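Local coordinates for DinB-like domain-containing protein (Enterococcus faecalis, PDB 3CEX) that is of unknown function but belongs to the DinB superfamily of helical-bundle proteins, whose better-known relatives are often metal-dependent enzymes, at residues M28-A31 with E32-M36; L40-S43 with V44-M48; D154-M157 with H158-Q161. All blocks are in the same frame, centred on the assembly; numbering follows the deposited sequence.

In the fold
Contact 1 (28-36) lies toward the periphery, about 18 Å from the centre of the chain, whereas contacts 2 (40-48) and 3 (154-161) are largely buried. The first two are helix starts that follow each other in the chain: a capping box on the short helix 30-33 and a serine cap on the long helix 44-62. They touch directly, Ala33 and Asn34 bonding to Thr45. Contact 3 sits within helix 144-170 and meets contact 2 where Leu47 packs on His158 and Gln161. Capping marks both helix starts; in the two inner contacts an aromatic face is added, under a lysine in contact 2 and a selenium in contact 3. Both inner contacts also reach the second subunit.

Contact 1 (M28-A31 with E32-M36); sequences MTVA and EANTM
Thr29 and Glu32 form a capping box at the start of the short helix 30-33, at the periphery of the chain. Thr29 is the N-cap: its OG1 accepts from Glu32 N at 3.2 Å. In return, Thr29 N donates to Glu32 OE1 at 3.0 Å with a nearly straight N-H...O angle of 165°, although it meets the carboxylate from above its plane. Glu32 reaches back because CG stands beside its own backbone N (chi1 -79°) and the chain then runs extended past Thr29 OG1, bringing the carboxylate to Thr29 N. The methyl end of selenomethionine Met28 bends toward the turn, with CE 3.6 Å from Glu32 O.

One turn of helix follows, with Ala33 N bonded to Thr29 O and Asn34 N to Val30 O at 2.9 Å. The Thr35 hydroxyl then donates to Ala31 O, at 2.7 Å from OG1, so a side-chain hydroxyl takes up that carbonyl. Val30 and Asn34 lie side by side, with CG2 of Val30 3.7 Å from ND2 of Asn34.

Beyond the turn, the Asn34 amide joins Thr45 on helix 44-62 to the carbonyl of Val101. Met28 and Glu32 face helix 144-170, touching Val169, so the short helix sits between the start of one long helix and the end of another.

Contact 2 (L40-S43 with V44-M48); sequences LIKS and VTWLM
Ser43 caps helix 44-62 by taking the amide hydrogen of Trp46 on its hydroxyl oxygen: OG lies 2.9 Å from Trp46 N, and the N-H...O angle is 163°. The chi1 of 68° places OG between the serine's own N and carbonyl carbon, from where it turns in over the first turn of the helix. The carbonyl of Ser43 takes the next amide, with its O 3.0 Å from Leu47 N, so the one residue holds two successive N-H groups.

Next comes the lysine on the indole. Lys42 bends at chi2 (-68°) and again at chi4, laying its methylenes across one face of Trp46 from CE3 past CD2 to the CE2-CZ2 side of the six-membered ring. CE does the closest touching, 3.5 Å from the centroid of that ring in a CH-pi contact. The ammonium group continues over the same face, NZ standing 4.7 Å from the centroid, a cation-pi geometry. On the polar rim of the indole, NE1 is hydrogen-bonded to His91, and the ring also stacks with His50.

Leu47 packs at the base of the lysine, its CG 3.9 Å from Lys42 CB. The backbone of Lys42 is held too: its O accepts from Thr165 on helix 144-170, and its N bonds to Tyr164 of the second subunit.

The aliphatic part of Lys42 therefore makes the close contact, while its charge stands farther off over the same face. The face of the indole probably favours the protonated amine, and a bound glycerol about 3 Å from the lysine side chain shows that a small polar molecule can approach here.

Contact 3 (D154-M157 with H158-Q161); sequences DAVM and HSGQ
Met157 lays its selenium squarely over the His158 ring, SE 3.8 Å from the centroid and only 7° off the ring normal, a Met-aromatic contact made with selenomethionine. The bends at chi2 and chi3 of Met157 carry the chain forward along the helix, and CE ends 3.5 Å from Gln161 NE2.

At the rim of the imidazole, the Asp154 carboxylate carbon lies in the ring plane, but the carboxylate itself is turned 58° against it. OD1 comes 3.0 Å from CE1 of His158. The ring nitrogen ND1 makes a weak bond to the backbone O of Asp154, at 2.8 Å but with a bent N-H...O angle of 127°. That same carbonyl accepts the straighter helical bond from His158 N, so Asp154 O meets both the main chain and the ring of the histidine.

Around the helix, Ser159 turns its hydroxyl back along the backbone and donates to Val156 O, at 2.6 Å from OG. Val156 O also accepts from Gly160 N, at 3.3 Å. Ser159 OG has a further partner in Arg20 of helix 8-25.

From helix 44-62, His50 sets its ring edge-to-face with that of His158 and bonds weakly to Asp154 OD1. Gln161 NE2 bonds to Gly160 O of the second subunit, and the reverse bond pairs the two helices across the dimer. Histidines brought together from neighbouring helices are consistent with the histidine metal site common in DinB relatives; in this model the hydrogen-bond partner at His158 NE2 is a glycerol, probably from the crystallisation liquor.

Contact 1 (M28-A31 with E32-M36)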
# COMPACT_ATOMS: atom_id res chain seq x y z
N MSE A 28 -5.57 6.36 18.71
CA MSE A 28 -4.39 6.52 19.54
C MSE A 28 -4.36 7.86 20.25
O MSE A 28 -4.87 8.83 19.74
CB MSE A 28 -3.12 6.40 18.67
CG MSE A 28 -3.15 5.14 17.85
SE MSE A 28 -1.68 4.96 16.60
CE MSE A 28 -0.32 4.06 17.75
N THR A 29 -3.73 7.90 21.41
CA THR A 29 -3.30 9.17 22.02
C THR A 29 -2.06 9.64 21.27
O THR A 29 -1.45 8.87 20.53
CB THR A 29 -2.95 8.98 23.51
OG1 THR A 29 -1.79 8.13 23.61
CG2 THR A 29 -4.14 8.37 24.29
N VAL A 30 -1.69 10.91 21.43
CA VAL A 30 -0.50 11.43 20.78
C VAL A 30 0.75 10.71 21.31
O VAL A 30 1.65 10.44 20.55
CB VAL A 30 -0.36 13.00 20.89
CG1 VAL A 30 -0.26 13.44 22.28
CG2 VAL A 30 0.87 13.50 20.12
N ALA A 31 0.80 10.39 22.61
CA ALA A 31 1.94 9.63 23.17
C ALA A 31 2.11 8.28 22.49
O ALA A 31 3.23 7.87 22.14
CB ALA A 31 1.81 9.47 24.71
N GLU A 32 1.00 7.61 22.24
CA GLU A 32 1.00 6.32 21.53
C GLU A 32 1.45 6.49 20.09
O GLU A 32 2.25 5.69 19.59
CB GLU A 32 -0.38 5.67 21.56
CG GLU A 32 -0.66 4.97 22.91
CD GLU A 32 -2.12 4.74 23.21
OE1 GLU A 32 -3.00 5.12 22.37
OE2 GLU A 32 -2.41 4.16 24.29
N ALA A 33 0.92 7.51 19.43
CA ALA A 33 1.29 7.80 18.03
C ALA A 33 2.78 8.07 17.89
O ALA A 33 3.37 7.74 16.87
CB ALA A 33 0.50 9.02 17.53
N ASN A 34 3.36 8.73 18.90
CA ASN A 34 4.80 9.03 18.92
C ASN A 34 5.70 7.84 19.26
O ASN A 34 6.92 7.96 19.26
CB ASN A 34 5.07 10.13 19.96
CG ASN A 34 4.60 11.49 19.52
OD1 ASN A 34 4.49 11.76 18.33
ND2 ASN A 34 4.38 12.38 20.47
N THR A 35 5.11 6.69 19.61
CA THR A 35 5.87 5.58 20.13
C THR A 35 6.40 4.70 19.02
O THR A 35 5.63 4.17 18.20
CB THR A 35 5.03 4.74 21.08
OG1 THR A 35 4.67 5.55 22.20
CG2 THR A 35 5.81 3.48 21.57
N MSE A 36 7.73 4.51 19.01
CA MSE A 36 8.29 3.58 18.03
C MSE A 36 8.60 2.27 18.72
O MSE A 36 9.38 2.24 19.68
CB MSE A 36 9.42 4.21 17.18
CG MSE A 36 10.77 4.28 17.71
SE MSE A 36 11.93 4.97 16.23
CE MSE A 36 12.34 3.35 15.25

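Contact 2 (L40-S43 with V44-M48)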
# COMPACT_ATOMS: atom_id res chain seq x y z
N LEU A 40 13.48 -0.79 13.95
CA LEU A 40 13.15 -0.84 12.53
C LEU A 40 11.65 -0.72 12.28
O LEU A 40 11.22 -0.84 11.14
CB LEU A 40 13.66 -2.15 11.89
CG LEU A 40 15.14 -2.50 12.11
CD1 LEU A 40 15.55 -3.85 11.54
CD2 LEU A 40 16.00 -1.38 11.52
N ILE A 41 10.87 -0.51 13.33
CA ILE A 41 9.45 -0.31 13.25
C ILE A 41 9.17 1.15 13.62
O ILE A 41 9.33 1.55 14.78
CB ILE A 41 8.70 -1.26 14.19
CG1 ILE A 41 9.08 -2.72 13.92
CG2 ILE A 41 7.19 -1.01 14.09
CD1 ILE A 41 8.76 -3.20 12.49
N LYS A 42 8.83 1.94 12.62
CA LYS A 42 8.52 3.36 12.77
C LYS A 42 7.20 3.61 13.54
O LYS A 42 6.26 2.80 13.50
CB LYS A 42 8.47 4.05 11.39
CG LYS A 42 9.75 3.93 10.50
CD LYS A 42 10.95 4.71 11.10
CE LYS A 42 12.00 5.00 10.02
NZ LYS A 42 12.87 3.81 9.69
N SER A 43 7.17 4.71 14.28
CA SER A 43 5.94 5.19 14.92
C SER A 43 4.93 5.60 13.89
O SER A 43 5.28 5.89 12.74
CB SER A 43 6.25 6.40 15.82
OG SER A 43 6.63 7.55 15.10
N VAL A 44 3.66 5.62 14.29
CA VAL A 44 2.60 6.15 13.42
C VAL A 44 2.87 7.62 13.12
O VAL A 44 2.70 8.05 11.99
CB VAL A 44 1.18 5.92 14.01
CG1 VAL A 44 0.10 6.64 13.20
CG2 VAL A 44 0.89 4.43 14.05
N THR A 45 3.36 8.38 14.09
CA THR A 45 3.73 9.78 13.83
C THR A 45 4.78 9.87 12.72
O THR A 45 4.61 10.65 11.76
CB THR A 45 4.26 10.48 15.07
OG1 THR A 45 3.21 10.64 16.02
CG2 THR A 45 4.82 11.89 14.71
N TRP A 46 5.84 9.06 12.81
CA TRP A 46 6.88 9.07 11.73
C TRP A 46 6.29 8.69 10.36
O TRP A 46 6.58 9.33 9.36
CB TRP A 46 8.03 8.13 12.08
CG TRP A 46 9.24 8.27 11.15
CD1 TRP A 46 10.38 8.96 11.41
CD2 TRP A 46 9.41 7.71 9.83
NE1 TRP A 46 11.25 8.87 10.37
CE2 TRP A 46 10.68 8.12 9.37
CE3 TRP A 46 8.62 6.90 8.99
CZ2 TRP A 46 11.20 7.74 8.11
CZ3 TRP A 46 9.12 6.54 7.72
CH2 TRP A 46 10.39 6.97 7.29
N LEU A 47 5.46 7.64 10.34
CA LEU A 47 4.86 7.15 9.09
C LEU A 47 3.97 8.18 8.41
O LEU A 47 4.02 8.36 7.20
CB LEU A 47 4.07 5.86 9.35
CG LEU A 47 4.98 4.67 9.66
CD1 LEU A 47 4.22 3.52 10.31
CD2 LEU A 47 5.70 4.19 8.34
N MSE A 48 3.14 8.85 9.20
CA MSE A 48 2.25 9.90 8.65
C MSE A 48 3.01 11.14 8.24
O MSE A 48 2.75 11.68 7.20
CB MSE A 48 1.20 10.31 9.67
CG MSE A 48 0.05 9.46 9.65
SE MSE A 48 -1.45 10.07 10.73
CE MSE A 48 -2.45 11.27 9.62

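Contact 3 (D154-M157 with H158-Q161)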
# COMPACT_ATOMS: atom_id res chain seq x y z
N ASP A 154 4.21 4.37 -2.22
CA ASP A 154 4.80 4.74 -0.95
C ASP A 154 3.73 5.08 0.07
O ASP A 154 3.80 4.58 1.19
CB ASP A 154 5.72 5.97 -1.13
CG ASP A 154 6.25 6.52 0.21
OD1 ASP A 154 7.40 6.16 0.53
OD2 ASP A 154 5.53 7.29 0.93
N ALA A 155 2.79 5.95 -0.30
CA ALA A 155 1.73 6.35 0.61
C ALA A 155 0.90 5.15 1.02
O ALA A 155 0.65 4.95 2.24
CB ALA A 155 0.84 7.47 0.04
N VAL A 156 0.46 4.34 0.05
CA VAL A 156 -0.43 3.22 0.38
C VAL A 156 0.30 2.21 1.24
O VAL A 156 -0.21 1.74 2.25
CB VAL A 156 -1.07 2.59 -0.87
CG1 VAL A 156 -1.95 1.38 -0.52
CG2 VAL A 156 -1.92 3.64 -1.62
N MSE A 157 1.51 1.85 0.83
CA MSE A 157 2.26 0.86 1.58
C MSE A 157 2.56 1.31 3.04
O MSE A 157 2.49 0.51 3.97
CB MSE A 157 3.54 0.57 0.78
CG MSE A 157 4.50 -0.16 1.50
SE MSE A 157 5.86 0.91 2.47
CE MSE A 157 7.15 -0.40 1.92
N HIS A 158 2.92 2.57 3.22
CA HIS A 158 3.08 3.11 4.58
C HIS A 158 1.83 3.11 5.44
O HIS A 158 1.92 2.93 6.64
CB HIS A 158 3.76 4.51 4.58
CG HIS A 158 5.23 4.43 4.29
ND1 HIS A 158 5.78 4.90 3.12
CD2 HIS A 158 6.23 3.79 4.95
CE1 HIS A 158 7.08 4.63 3.12
NE2 HIS A 158 7.38 3.95 4.21
N SER A 159 0.67 3.27 4.81
CA SER A 159 -0.62 3.22 5.53
C SER A 159 -0.85 1.81 6.10
O SER A 159 -1.31 1.66 7.23
CB SER A 159 -1.77 3.74 4.64
OG SER A 159 -2.16 2.81 3.65
N GLY A 160 -0.45 0.77 5.35
CA GLY A 160 -0.47 -0.59 5.85
C GLY A 160 0.46 -0.78 7.01
O GLY A 160 0.09 -1.43 8.00
N GLN A 161 1.67 -0.24 6.91
CA GLN A 161 2.62 -0.36 8.04
C GLN A 161 2.08 0.32 9.28
O GLN A 161 2.29 -0.14 10.40
CB GLN A 161 4.01 0.21 7.62
CG GLN A 161 4.72 -0.67 6.61
CD GLN A 161 6.02 -0.07 6.06
OE1 GLN A 161 6.31 1.10 6.28
NE2 GLN A 161 6.82 -0.90 5.36